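Local coordinates for protein O-phospho-L-seryl-tRNA:Cys-tRNA synthase (Methanocaldococcus jannaschii DSM 2661, PDB 5X6B) that probably converts O-phosphoseryl-tRNA(Cys) into cysteinyl-tRNA(Cys), using covalently bound pyridoxal phosphate, at residues B[127-131]-B[153-159]; B[142-146]-B[172-176]; B[232-237]-B[345-349]; B[320-326]-B[394-399]. All coordinates share one frame; numbering follows the deposited sequence.

Contact 1 of 4, residues B[127-131]-B[153-159]; sequences FIVMH and AAERAKL
A153 opens the contact by facing F127 and M130 at once: its CB lies 4.1 Å from CB of F127, and the same methyl is 4.0 Å from SD of M130. The carbonyl oxygen of A153 sits at the rim of the F127 ring, near its plane, 3.7 Å from CD1. One residue on, the M130 thioether, its chain extended beyond CG, runs alongside the backbone of A154, with SD 3.8 Å from the A154 CB.

The R156 side chain runs at about a right angle to that of F127, yet the guanidinium and ring planes are only 19° apart. Its CD methylene stands over one face, 3.9 Å from the F127 ring centroid, in a CH-pi contact. CZ follows at 4.7 Å from that centroid, 23° off the ring normal, as a cation-pi partner. F127 CG is anti to its backbone N (chi1 176°), which swings the ring out to meet the arginine. NE of R156 has its salt bridge with E289 of the second subunit.

A157 closes in with CB 3.7 Å from CB of M130, and its N comes up to the phenyl edge. K158, at positive phi, is the C-prime residue of a Schellman motif; the chain it turns delivers L159, whose CD1 packs 3.8 Å from M130 CB. M130 also touches L196 and L198 of strand 194-200. Helices 122-132 and 148-156 thus pack together beside the central mixed sheet, helix 148-156 being the beta-alpha-beta crossover between parallel strands 139-143 and 160-166, as in the large domain of fold-type I pyridoxal phosphate enzymes.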
loop_
_atom_site.group_PDB
_atom_site.type_symbol
_atom_site.label_atom_id
_atom_site.label_comp_id
_atom_site.label_asym_id
_atom_site.label_seq_id
_atom_site.Cartn_x
_atom_site.Cartn_y
_atom_site.Cartn_z
ATOM N N PHE B 127 -11.679 3.968 17.782
ATOM C CA PHE B 127 -13.118 3.837 17.639
ATOM C C PHE B 127 -13.572 2.410 17.899
ATOM O O PHE B 127 -14.609 2.190 18.521
ATOM C CB PHE B 127 -13.575 4.276 16.252
ATOM C CG PHE B 127 -15.041 4.066 16.019
ATOM C CD1 PHE B 127 -15.979 4.801 16.731
ATOM C CD2 PHE B 127 -15.484 3.130 15.101
ATOM C CE1 PHE B 127 -17.333 4.608 16.529
ATOM C CE2 PHE B 127 -16.833 2.933 14.892
ATOM C CZ PHE B 127 -17.761 3.674 15.608
ATOM N N ILE B 128 -12.782 1.446 17.436
ATOM C CA ILE B 128 -13.109 0.038 17.616
ATOM C C ILE B 128 -13.201 -0.344 19.087
ATOM O O ILE B 128 -14.188 -0.948 19.508
ATOM C CB ILE B 128 -12.081 -0.873 16.919
ATOM C CG1 ILE B 128 -12.348 -0.901 15.415
ATOM C CG2 ILE B 128 -12.159 -2.288 17.466
ATOM C CD1 ILE B 128 -11.262 -1.561 14.624
ATOM N N VAL B 129 -12.190 0.013 19.875
ATOM C CA VAL B 129 -12.208 -0.345 21.291
ATOM C C VAL B 129 -13.249 0.487 22.048
ATOM O O VAL B 129 -13.859 0.003 22.996
ATOM C CB VAL B 129 -10.816 -0.182 21.957
ATOM C CG1 VAL B 129 -9.804 -1.100 21.296
ATOM C CG2 VAL B 129 -10.345 1.259 21.912
ATOM N N MET B 130 -13.463 1.725 21.614
ATOM C CA MET B 130 -14.479 2.574 22.221
ATOM C C MET B 130 -15.871 2.025 21.944
ATOM O O MET B 130 -16.811 2.272 22.698
ATOM C CB MET B 130 -14.379 4.007 21.694
ATOM C CG MET B 130 -13.256 4.827 22.284
ATOM S SD MET B 130 -13.309 6.512 21.644
ATOM C CE MET B 130 -11.831 7.207 22.387
ATOM N N HIS B 131 -15.991 1.278 20.852
ATOM C CA HIS B 131 -17.285 0.795 20.394
ATOM C C HIS B 131 -17.582 -0.605 20.917
ATOM O O HIS B 131 -18.743 -0.973 21.098
ATOM C CB HIS B 131 -17.333 0.813 18.864
ATOM C CG HIS B 131 -18.679 0.494 18.294
ATOM N ND1 HIS B 131 -19.058 -0.789 17.960
ATOM C CD2 HIS B 131 -19.729 1.290 17.993
ATOM C CE1 HIS B 131 -20.290 -0.769 17.483
ATOM N NE2 HIS B 131 -20.721 0.481 17.493
ATOM N N ALA B 153 -13.571 10.194 17.802
ATOM C CA ALA B 153 -13.916 8.779 17.883
ATOM C C ALA B 153 -14.817 8.513 19.083
ATOM O O ALA B 153 -15.692 7.649 19.028
ATOM C CB ALA B 153 -12.663 7.915 17.957
ATOM N N ALA B 154 -14.599 9.255 20.165
ATOM C CA ALA B 154 -15.425 9.114 21.361
ATOM C C ALA B 154 -16.849 9.582 21.094
ATOM O O ALA B 154 -17.815 8.909 21.461
ATOM C CB ALA B 154 -14.821 9.880 22.518
ATOM N N GLU B 155 -16.968 10.734 20.444
ATOM C CA GLU B 155 -18.265 11.264 20.063
ATOM C C GLU B 155 -18.983 10.287 19.132
ATOM O O GLU B 155 -20.198 10.121 19.216
ATOM C CB GLU B 155 -18.104 12.636 19.404
ATOM C CG GLU B 155 -19.407 13.387 19.188
ATOM C CD GLU B 155 -19.182 14.844 18.816
ATOM O OE1 GLU B 155 -18.027 15.310 18.914
ATOM O OE2 GLU B 155 -20.159 15.522 18.429
ATOM N N ARG B 156 -18.227 9.621 18.265
ATOM C CA ARG B 156 -18.818 8.652 17.350
ATOM C C ARG B 156 -19.265 7.402 18.100
ATOM O O ARG B 156 -20.260 6.777 17.739
ATOM C CB ARG B 156 -17.841 8.268 16.239
ATOM C CG ARG B 156 -18.521 7.566 15.074
ATOM C CD ARG B 156 -17.550 7.133 13.990
ATOM N NE ARG B 156 -18.259 6.610 12.822
ATOM C CZ ARG B 156 -17.674 5.992 11.800
ATOM N NH1 ARG B 156 -16.361 5.801 11.798
ATOM N NH2 ARG B 156 -18.404 5.554 10.784
ATOM N N ALA B 157 -18.528 7.039 19.143
ATOM C CA ALA B 157 -18.898 5.889 19.957
ATOM C C ALA B 157 -19.898 6.310 21.031
ATOM O O ALA B 157 -20.219 5.531 21.933
ATOM C CB ALA B 157 -17.673 5.254 20.585
ATOM N N LYS B 158 -20.385 7.545 20.913
ATOM C CA LYS B 158 -21.353 8.105 21.849
ATOM C C LYS B 158 -20.859 7.967 23.283
ATOM O O LYS B 158 -21.572 7.478 24.157
ATOM C CB LYS B 158 -22.715 7.428 21.678
ATOM C CG LYS B 158 -23.328 7.644 20.304
ATOM C CD LYS B 158 -24.645 6.908 20.162
ATOM C CE LYS B 158 -25.359 7.301 18.878
ATOM N NZ LYS B 158 -24.541 7.019 17.670
ATOM N N LEU B 159 -19.619 8.385 23.501
ATOM C CA LEU B 159 -19.010 8.350 24.819
ATOM C C LEU B 159 -18.727 9.762 25.299
ATOM O O LEU B 159 -18.607 10.689 24.494
ATOM C CB LEU B 159 -17.718 7.534 24.801
ATOM C CG LEU B 159 -17.872 6.054 24.460
ATOM C CD1 LEU B 159 -16.522 5.356 24.498
ATOM C CD2 LEU B 159 -18.851 5.389 25.412
#

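Contact 2 of 4, residues B[142-146]-B[172-176]; sequences LDKNA and TYKIN
N145 and I175 divide this contact between a polar reach and an apolar pad. The N145 side chain has CG beside the backbone N (chi1 -84°), and this lays the amide past the isoleucine, the two side chains running in opposite senses. ND2 then donates to the backbone O of Y173 at 3.1 Å. The bond bends at the hydrogen (145°), yet it approaches nearly along the C=O axis, with the acceptor tilted a little from the amide plane. The other end of the amide is engaged too: OD1 of N145 is hydrogen-bonded to the hydroxyl of Y166, so both ends are held and the rotation of the group is fixed.

I175 has CG1 beside its backbone N and a second bend at chi2 (-57°), which brings CD1 against the turn, 3.9 Å from the backbone N of K144. Behind it CG1 of I175 rests 3.8 Å from CB of D143, and CG2 of I175 touches the same methylene. The aspartate crosses the isoleucine at about a right angle.

D143 to A146 is a type I beta turn, closed by A146 N to D143 O at 3.3 Å, that begins at the last residue of strand 139-143. The Y173 ring leads away to stack on Y206 and to meet Y166 edge-to-face. The chemistry implies a small join in which one directed amide bond probably helps to link the turn to 172-176, while isoleucine methyls fill the ground between, resting mainly on the CB of D143, whose OD1 is taken up by OG1 of T200.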
loop_
_atom_site.group_PDB
_atom_site.type_symbol
_atom_site.label_atom_id
_atom_site.label_comp_id
_atom_site.label_asym_id
_atom_site.label_seq_id
_atom_site.Cartn_x
_atom_site.Cartn_y
_atom_site.Cartn_z
ATOM N N LEU B 142 -8.812 10.863 29.183
ATOM C CA LEU B 142 -7.634 11.070 28.344
ATOM C C LEU B 142 -6.878 12.339 28.727
ATOM O O LEU B 142 -7.423 13.213 29.403
ATOM C CB LEU B 142 -8.036 11.125 26.865
ATOM C CG LEU B 142 -9.246 11.972 26.435
ATOM C CD1 LEU B 142 -8.930 13.461 26.358
ATOM C CD2 LEU B 142 -9.787 11.493 25.097
ATOM N N ASP B 143 -5.628 12.444 28.283
ATOM C CA ASP B 143 -4.813 13.631 28.547
ATOM C C ASP B 143 -5.302 14.827 27.734
ATOM O O ASP B 143 -5.987 14.666 26.735
ATOM C CB ASP B 143 -3.335 13.358 28.241
ATOM C CG ASP B 143 -3.102 12.924 26.803
ATOM O OD1 ASP B 143 -3.996 12.287 26.210
ATOM O OD2 ASP B 143 -2.023 13.228 26.258
ATOM N N LYS B 144 -4.935 16.028 28.161
ATOM C CA LYS B 144 -5.366 17.243 27.478
ATOM C C LYS B 144 -4.604 17.474 26.177
ATOM O O LYS B 144 -4.978 18.329 25.374
ATOM C CB LYS B 144 -5.208 18.455 28.402
ATOM C CG LYS B 144 -6.506 19.203 28.640
ATOM C CD LYS B 144 -6.319 20.428 29.520
ATOM C CE LYS B 144 -7.095 20.270 30.824
ATOM N NZ LYS B 144 -7.252 21.552 31.571
ATOM N N ASN B 145 -3.538 16.705 25.972
ATOM C CA ASN B 145 -2.745 16.800 24.749
ATOM C C ASN B 145 -3.215 15.832 23.673
ATOM O O ASN B 145 -2.559 15.671 22.640
ATOM C CB ASN B 145 -1.267 16.532 25.039
ATOM C CG ASN B 145 -0.530 17.758 25.513
ATOM O OD1 ASN B 145 -1.044 18.877 25.444
ATOM N ND2 ASN B 145 0.701 17.558 25.971
ATOM N N ALA B 146 -4.347 15.185 23.919
ATOM C CA ALA B 146 -4.824 14.125 23.039
ATOM C C ALA B 146 -5.136 14.630 21.633
ATOM O O ALA B 146 -5.585 15.766 21.444
ATOM C CB ALA B 146 -6.048 13.452 23.642
ATOM N N THR B 172 6.491 23.826 28.637
ATOM C CA THR B 172 6.661 22.393 28.438
ATOM C C THR B 172 5.358 21.666 28.092
ATOM O O THR B 172 5.373 20.683 27.350
ATOM C CB THR B 172 7.281 21.732 29.681
ATOM O OG1 THR B 172 6.541 22.114 30.848
ATOM C CG2 THR B 172 8.735 22.161 29.834
ATOM N N TYR B 173 4.241 22.151 28.626
ATOM C CA TYR B 173 2.937 21.517 28.427
ATOM C C TYR B 173 2.978 20.022 28.746
ATOM O O TYR B 173 2.485 19.196 27.978
ATOM C CB TYR B 173 2.444 21.755 27.001
ATOM C CG TYR B 173 2.119 23.208 26.741
ATOM C CD1 TYR B 173 0.888 23.734 27.105
ATOM C CD2 TYR B 173 3.048 24.059 26.157
ATOM C CE1 TYR B 173 0.581 25.061 26.884
ATOM C CE2 TYR B 173 2.748 25.394 25.931
ATOM C CZ TYR B 173 1.509 25.887 26.300
ATOM O OH TYR B 173 1.194 27.209 26.083
ATOM N N LYS B 174 3.572 19.693 29.890
ATOM C CA LYS B 174 3.689 18.312 30.343
ATOM C C LYS B 174 2.442 17.843 31.093
ATOM O O LYS B 174 1.928 18.541 31.960
ATOM C CB LYS B 174 4.919 18.146 31.241
ATOM C CG LYS B 174 5.060 16.745 31.811
ATOM C CD LYS B 174 6.257 16.615 32.733
ATOM C CE LYS B 174 6.386 15.175 33.209
ATOM N NZ LYS B 174 7.577 14.968 34.065
ATOM N N ILE B 175 1.976 16.643 30.758
ATOM C CA ILE B 175 0.792 16.060 31.378
ATOM C C ILE B 175 1.057 15.551 32.796
ATOM O O ILE B 175 2.058 14.880 33.050
ATOM C CB ILE B 175 0.243 14.891 30.524
ATOM C CG1 ILE B 175 -0.203 15.398 29.153
ATOM C CG2 ILE B 175 -0.902 14.184 31.230
ATOM C CD1 ILE B 175 -1.234 16.499 29.215
ATOM N N ASN B 176 0.152 15.881 33.715
ATOM C CA ASN B 176 0.162 15.303 35.052
ATOM C C ASN B 176 -0.408 13.886 35.017
ATOM O O ASN B 176 -1.615 13.691 35.158
ATOM C CB ASN B 176 -0.640 16.181 36.018
ATOM C CG ASN B 176 -0.485 15.759 37.474
ATOM O OD1 ASN B 176 -0.014 14.663 37.778
ATOM N ND2 ASN B 176 -0.898 16.635 38.382
#

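Contact 3 of 4, residues B[232-237]-B[345-349]; sequences YTVGRM and EHDLI
R236 and D347 form the salt bridge here, NH2 of R236 meeting the carboxylate of D347. The placing of NH2 is less sure in the model, so the detail of the bridge is doubtful. OD1 of D347 also bonds S393 OG, while R236 NE reaches S256 OG, and its NH1 meets the backbone oxygens of P60 and of LLP at position 255, the lysine carrying pyridoxal phosphate.

Beside this pair, NE2 of H346 donates to the backbone O of Y232 at 2.9 Å, in the carbonyl plane but bent at the hydrogen (138°). ND1 of H346 accepts from the backbone N of L348 at 3.0 Å, so both ring nitrogens are used. With chi1 at -170°, the imidazole extends across to the tyrosine: its edge points to the face of Y232, centroids 5.3 Å apart and planes at 81°. Farther out, L348 CD1 packs 3.7 Å from CE2 of Y232, and CE of M237 lies 4.0 Å from CD2 of H346.

Chemically, the buried salt bridge and the NE2 bond of H346 join loop 232-237, near the cofactor lysine, to 345-349, and the ND1 bond to L348 N holds the ring in place.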
loop_
_atom_site.group_PDB
_atom_site.type_symbol
_atom_site.label_atom_id
_atom_site.label_comp_id
_atom_site.label_asym_id
_atom_site.label_seq_id
_atom_site.Cartn_x
_atom_site.Cartn_y
_atom_site.Cartn_z
ATOM N N TYR B 232 2.726 7.794 16.575
ATOM C CA TYR B 232 3.954 8.576 16.792
ATOM C C TYR B 232 4.990 7.940 17.708
ATOM O O TYR B 232 6.028 8.555 17.948
ATOM C CB TYR B 232 3.652 9.972 17.346
ATOM C CG TYR B 232 3.596 11.080 16.326
ATOM C CD1 TYR B 232 4.477 11.114 15.250
ATOM C CD2 TYR B 232 2.690 12.120 16.465
ATOM C CE1 TYR B 232 4.429 12.136 14.326
ATOM C CE2 TYR B 232 2.639 13.150 15.551
ATOM C CZ TYR B 232 3.510 13.154 14.483
ATOM O OH TYR B 232 3.457 14.177 13.568
ATOM N N THR B 233 4.742 6.738 18.222
ATOM C CA THR B 233 5.816 6.039 18.934
ATOM C C THR B 233 6.141 4.682 18.328
ATOM O O THR B 233 7.312 4.352 18.153
ATOM C CB THR B 233 5.506 5.830 20.432
ATOM O OG1 THR B 233 4.289 5.092 20.585
ATOM C CG2 THR B 233 5.399 7.160 21.146
ATOM N N VAL B 234 5.120 3.887 18.022
ATOM C CA VAL B 234 5.366 2.570 17.441
ATOM C C VAL B 234 5.923 2.721 16.035
ATOM O O VAL B 234 5.291 3.321 15.165
ATOM C CB VAL B 234 4.095 1.699 17.415
ATOM C CG1 VAL B 234 4.259 0.547 16.451
ATOM C CG2 VAL B 234 3.804 1.163 18.803
ATOM N N GLY B 235 7.123 2.188 15.829
ATOM C CA GLY B 235 7.803 2.316 14.555
ATOM C C GLY B 235 8.905 3.361 14.567
ATOM O O GLY B 235 9.666 3.460 13.607
ATOM N N ARG B 236 8.983 4.146 15.641
ATOM C CA ARG B 236 10.087 5.089 15.835
ATOM C C ARG B 236 10.972 4.644 16.990
ATOM O O ARG B 236 12.186 4.492 16.840
ATOM C CB ARG B 236 9.574 6.503 16.108
ATOM C CG ARG B 236 8.722 7.061 15.006
ATOM C CD ARG B 236 8.493 8.562 15.114
ATOM N NE ARG B 236 7.583 8.977 14.048
ATOM C CZ ARG B 236 7.495 10.209 13.562
ATOM N NH1 ARG B 236 6.637 10.481 12.589
ATOM N NH2 ARG B 236 8.273 11.162 14.036
ATOM N N MET B 237 10.347 4.454 18.147
ATOM C CA MET B 237 11.036 3.975 19.336
ATOM C C MET B 237 10.442 2.633 19.740
ATOM O O MET B 237 9.316 2.319 19.369
ATOM C CB MET B 237 10.918 4.988 20.476
ATOM C CG MET B 237 9.523 5.092 21.057
ATOM S SD MET B 237 9.382 6.402 22.288
ATOM C CE MET B 237 9.352 7.871 21.267
ATOM N N GLU B 345 12.776 14.029 23.592
ATOM C CA GLU B 345 12.827 12.573 23.561
ATOM C C GLU B 345 11.940 12.094 22.414
ATOM O O GLU B 345 11.497 10.948 22.383
ATOM C CB GLU B 345 12.385 11.971 24.897
ATOM C CG GLU B 345 13.540 11.526 25.797
ATOM C CD GLU B 345 14.425 10.465 25.160
ATOM O OE1 GLU B 345 13.889 9.549 24.499
ATOM O OE2 GLU B 345 15.662 10.554 25.320
ATOM N N HIS B 346 11.695 13.003 21.474
ATOM C CA HIS B 346 10.964 12.701 20.250
ATOM C C HIS B 346 11.426 13.669 19.165
ATOM O O HIS B 346 12.023 14.699 19.466
ATOM C CB HIS B 346 9.456 12.812 20.474
ATOM C CG HIS B 346 8.627 12.293 19.335
ATOM N ND1 HIS B 346 8.129 13.115 18.345
ATOM C CD2 HIS B 346 8.192 11.047 19.046
ATOM C CE1 HIS B 346 7.424 12.392 17.492
ATOM N NE2 HIS B 346 7.443 11.133 17.892
ATOM N N ASP B 347 11.140 13.344 17.909
ATOM C CA ASP B 347 11.638 14.126 16.777
ATOM C C ASP B 347 10.732 15.298 16.391
ATOM O O ASP B 347 11.140 16.181 15.636
ATOM C CB ASP B 347 11.833 13.203 15.579
ATOM C CG ASP B 347 10.574 12.435 15.236
ATOM O OD1 ASP B 347 9.616 13.055 14.732
ATOM O OD2 ASP B 347 10.511 11.217 15.527
ATOM N N LEU B 348 9.505 15.312 16.901
ATOM C CA LEU B 348 8.590 16.402 16.592
ATOM C C LEU B 348 8.983 17.632 17.398
ATOM O O LEU B 348 8.901 17.631 18.624
ATOM C CB LEU B 348 7.141 15.999 16.884
ATOM C CG LEU B 348 5.988 16.804 16.261
ATOM C CD1 LEU B 348 4.675 16.065 16.464
ATOM C CD2 LEU B 348 5.873 18.226 16.801
ATOM N N ILE B 349 9.389 18.692 16.710
ATOM C CA ILE B 349 9.793 19.913 17.390
ATOM C C ILE B 349 8.807 21.049 17.161
ATOM O O ILE B 349 8.412 21.321 16.027
ATOM C CB ILE B 349 11.185 20.384 16.925
ATOM C CG1 ILE B 349 12.196 19.240 16.973
ATOM C CG2 ILE B 349 11.664 21.549 17.770
ATOM C CD1 ILE B 349 13.531 19.605 16.351
#

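Contact 4 of 4, residues B[320-326]-B[394-399]; sequences ELKKTRY and VYGLEW
OE1 of E320 accepts from the backbone N of G396 at 2.8 Å, nearly straight (171°), the donor coming from above the carboxylate plane. The bend at chi2 (-67°) folds the glutamate so that OE1 also lies over one face of the Y395 ring, while its CG touches CE1 of Y395. K323 stretches past it, and NZ donates to O of L397 at 2.6 Å. The same ammonium makes only weak bonds to both oxygens of E320, a salt bridge within the helix.

Inside the segments, E320 O accepts from T324 N and from T324 OG1, from opposite faces of its plane, and L397 N closes the type II turn on V394 O at 3.1 Å. G396 sits at positive phi in that turn. Y395 bonds outward, its N to S393 OG and its O to R63 NE.

Packing shields the lysine stem. K323 CG stands over W399, 3.8 Å from the six-membered ring centroid, and the indole edge faces the Y326 ring in an offset edge-to-face pair, planes at 72°. The turn 394-397 follows strand 389-392 and leads into helix 399-415; it lies against helix 317-331, with K323 and Y326 continuing onto V402.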
loop_
_atom_site.group_PDB
_atom_site.type_symbol
_atom_site.label_atom_id
_atom_site.label_comp_id
_atom_site.label_asym_id
_atom_site.label_seq_id
_atom_site.Cartn_x
_atom_site.Cartn_y
_atom_site.Cartn_z
ATOM N N GLU B 320 18.235 9.411 15.610
ATOM C CA GLU B 320 17.257 10.389 15.143
ATOM C C GLU B 320 17.047 11.479 16.195
ATOM O O GLU B 320 16.801 12.641 15.857
ATOM C CB GLU B 320 15.929 9.707 14.806
ATOM C CG GLU B 320 16.059 8.508 13.879
ATOM C CD GLU B 320 16.519 8.885 12.478
ATOM O OE1 GLU B 320 16.107 9.955 11.971
ATOM O OE2 GLU B 320 17.297 8.106 11.886
ATOM N N LEU B 321 17.139 11.105 17.471
ATOM C CA LEU B 321 17.080 12.096 18.546
ATOM C C LEU B 321 18.276 13.035 18.465
ATOM O O LEU B 321 18.151 14.246 18.674
ATOM C CB LEU B 321 17.025 11.420 19.917
ATOM C CG LEU B 321 15.698 10.727 20.226
ATOM C CD1 LEU B 321 15.726 10.057 21.584
ATOM C CD2 LEU B 321 14.571 11.731 20.144
ATOM N N LYS B 322 19.433 12.465 18.141
ATOM C CA LYS B 322 20.644 13.251 17.928
ATOM C C LYS B 322 20.454 14.283 16.822
ATOM O O LYS B 322 20.884 15.429 16.962
ATOM C CB LYS B 322 21.823 12.338 17.600
ATOM C CG LYS B 322 23.120 13.083 17.381
ATOM C CD LYS B 322 24.265 12.121 17.136
ATOM C CE LYS B 322 25.541 12.878 16.825
ATOM N NZ LYS B 322 26.669 11.976 16.449
ATOM N N LYS B 323 19.807 13.881 15.729
ATOM C CA LYS B 323 19.515 14.815 14.645
ATOM C C LYS B 323 18.588 15.904 15.147
ATOM O O LYS B 323 18.758 17.085 14.828
ATOM C CB LYS B 323 18.874 14.110 13.448
ATOM C CG LYS B 323 19.717 13.026 12.796
ATOM C CD LYS B 323 18.914 12.349 11.702
ATOM C CE LYS B 323 19.616 11.118 11.166
ATOM N NZ LYS B 323 18.708 10.330 10.283
ATOM N N THR B 324 17.608 15.482 15.939
ATOM C CA THR B 324 16.595 16.372 16.480
ATOM C C THR B 324 17.212 17.414 17.403
ATOM O O THR B 324 16.975 18.617 17.257
ATOM C CB THR B 324 15.532 15.577 17.257
ATOM O OG1 THR B 324 14.941 14.598 16.395
ATOM C CG2 THR B 324 14.457 16.501 17.804
ATOM N N ARG B 325 18.008 16.943 18.356
ATOM C CA ARG B 325 18.607 17.829 19.345
ATOM C C ARG B 325 19.635 18.756 18.715
ATOM O O ARG B 325 19.820 19.880 19.178
ATOM C CB ARG B 325 19.235 17.018 20.475
ATOM C CG ARG B 325 18.202 16.260 21.278
ATOM C CD ARG B 325 18.799 15.499 22.438
ATOM N NE ARG B 325 17.776 14.701 23.106
ATOM C CZ ARG B 325 18.010 13.875 24.121
ATOM N NH1 ARG B 325 19.239 13.735 24.599
ATOM N NH2 ARG B 325 17.010 13.190 24.659
ATOM N N TYR B 326 20.292 18.289 17.654
ATOM C CA TYR B 326 21.190 19.144 16.888
ATOM C C TYR B 326 20.431 20.337 16.320
ATOM O O TYR B 326 20.915 21.465 16.356
ATOM C CB TYR B 326 21.861 18.367 15.756
ATOM C CG TYR B 326 22.630 19.247 14.792
ATOM C CD1 TYR B 326 23.905 19.705 15.102
ATOM C CD2 TYR B 326 22.075 19.626 13.576
ATOM C CE1 TYR B 326 24.605 20.512 14.224
ATOM C CE2 TYR B 326 22.770 20.433 12.693
ATOM C CZ TYR B 326 24.032 20.869 13.021
ATOM O OH TYR B 326 24.715 21.671 12.141
ATOM N N VAL B 394 13.010 16.341 11.468
ATOM C CA VAL B 394 14.034 15.965 10.503
ATOM C C VAL B 394 14.243 14.467 10.598
ATOM O O VAL B 394 15.246 13.934 10.124
ATOM C CB VAL B 394 15.370 16.711 10.730
ATOM C CG1 VAL B 394 15.158 18.218 10.630
ATOM C CG2 VAL B 394 15.997 16.328 12.078
ATOM N N TYR B 395 13.281 13.791 11.218
ATOM C CA TYR B 395 13.324 12.342 11.319
ATOM C C TYR B 395 13.513 11.704 9.951
ATOM O O TYR B 395 12.862 12.088 8.977
ATOM C CB TYR B 395 12.052 11.793 11.964
ATOM C CG TYR B 395 12.085 10.292 12.121
ATOM C CD1 TYR B 395 12.603 9.710 13.268
ATOM C CD2 TYR B 395 11.625 9.453 11.111
ATOM C CE1 TYR B 395 12.656 8.338 13.409
ATOM C CE2 TYR B 395 11.675 8.079 11.244
ATOM C CZ TYR B 395 12.192 7.530 12.395
ATOM O OH TYR B 395 12.240 6.167 12.542
ATOM N N GLY B 396 14.410 10.727 9.883
ATOM C CA GLY B 396 14.614 9.981 8.658
ATOM C C GLY B 396 15.476 10.685 7.628
ATOM O O GLY B 396 15.870 10.077 6.632
ATOM N N LEU B 397 15.771 11.962 7.852
ATOM C CA LEU B 397 16.657 12.695 6.952
ATOM C C LEU B 397 18.115 12.259 7.097
ATOM O O LEU B 397 18.555 11.873 8.183
ATOM C CB LEU B 397 16.555 14.196 7.195
ATOM C CG LEU B 397 15.290 14.890 6.707
ATOM C CD1 LEU B 397 15.348 16.379 7.031
ATOM C CD2 LEU B 397 15.116 14.670 5.220
ATOM N N GLU B 398 18.856 12.317 5.995
ATOM C CA GLU B 398 20.303 12.151 6.044
ATOM C C GLU B 398 20.899 13.344 6.792
ATOM O O GLU B 398 20.320 14.436 6.784
ATOM C CB GLU B 398 20.897 12.047 4.635
ATOM C CG GLU B 398 20.321 10.927 3.773
ATOM C CD GLU B 398 20.764 9.545 4.218
ATOM O OE1 GLU B 398 21.952 9.386 4.567
ATOM O OE2 GLU B 398 19.929 8.615 4.212
ATOM N N TRP B 399 22.043 13.136 7.440
ATOM C CA TRP B 399 22.701 14.202 8.195
ATOM C C TRP B 399 23.058 15.407 7.328
ATOM O O TRP B 399 23.008 16.550 7.793
ATOM C CB TRP B 399 23.955 13.672 8.891
ATOM C CG TRP B 399 23.680 13.247 10.303
ATOM C CD1 TRP B 399 23.575 11.967 10.776
ATOM C CD2 TRP B 399 23.451 14.108 11.421
ATOM N NE1 TRP B 399 23.314 11.983 12.122
ATOM C CE2 TRP B 399 23.231 13.288 12.545
ATOM C CE3 TRP B 399 23.424 15.498 11.588
ATOM C CZ2 TRP B 399 22.974 13.806 13.817
ATOM C CZ3 TRP B 399 23.167 16.017 12.853
ATOM C CH2 TRP B 399 22.948 15.171 13.949
#

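Contacts 1 and 3 are buried, whereas contacts 2 and 4 are partly exposed. Contacts 1 and 2 interleave along the chain: helix 122-132, strand 139-143 and helix 148-156 follow one another; contact 1 lies at the interface with the second subunit, which contact 2 does not touch. Contacts 3 and 4 interleave too and meet directly, E345 pairing with R325 and D347 lying against T324 and Y395. Contact 1 relies on packing and pi interactions, without hydrogen bonds between its segments; contact 2 has one; contact 3 has a salt bridge across it; in contact 4 charged helix side chains meet backbone groups of the turn, and the salt bridge lies within the helix. Contacts 1 and 4 flank the chain's centre.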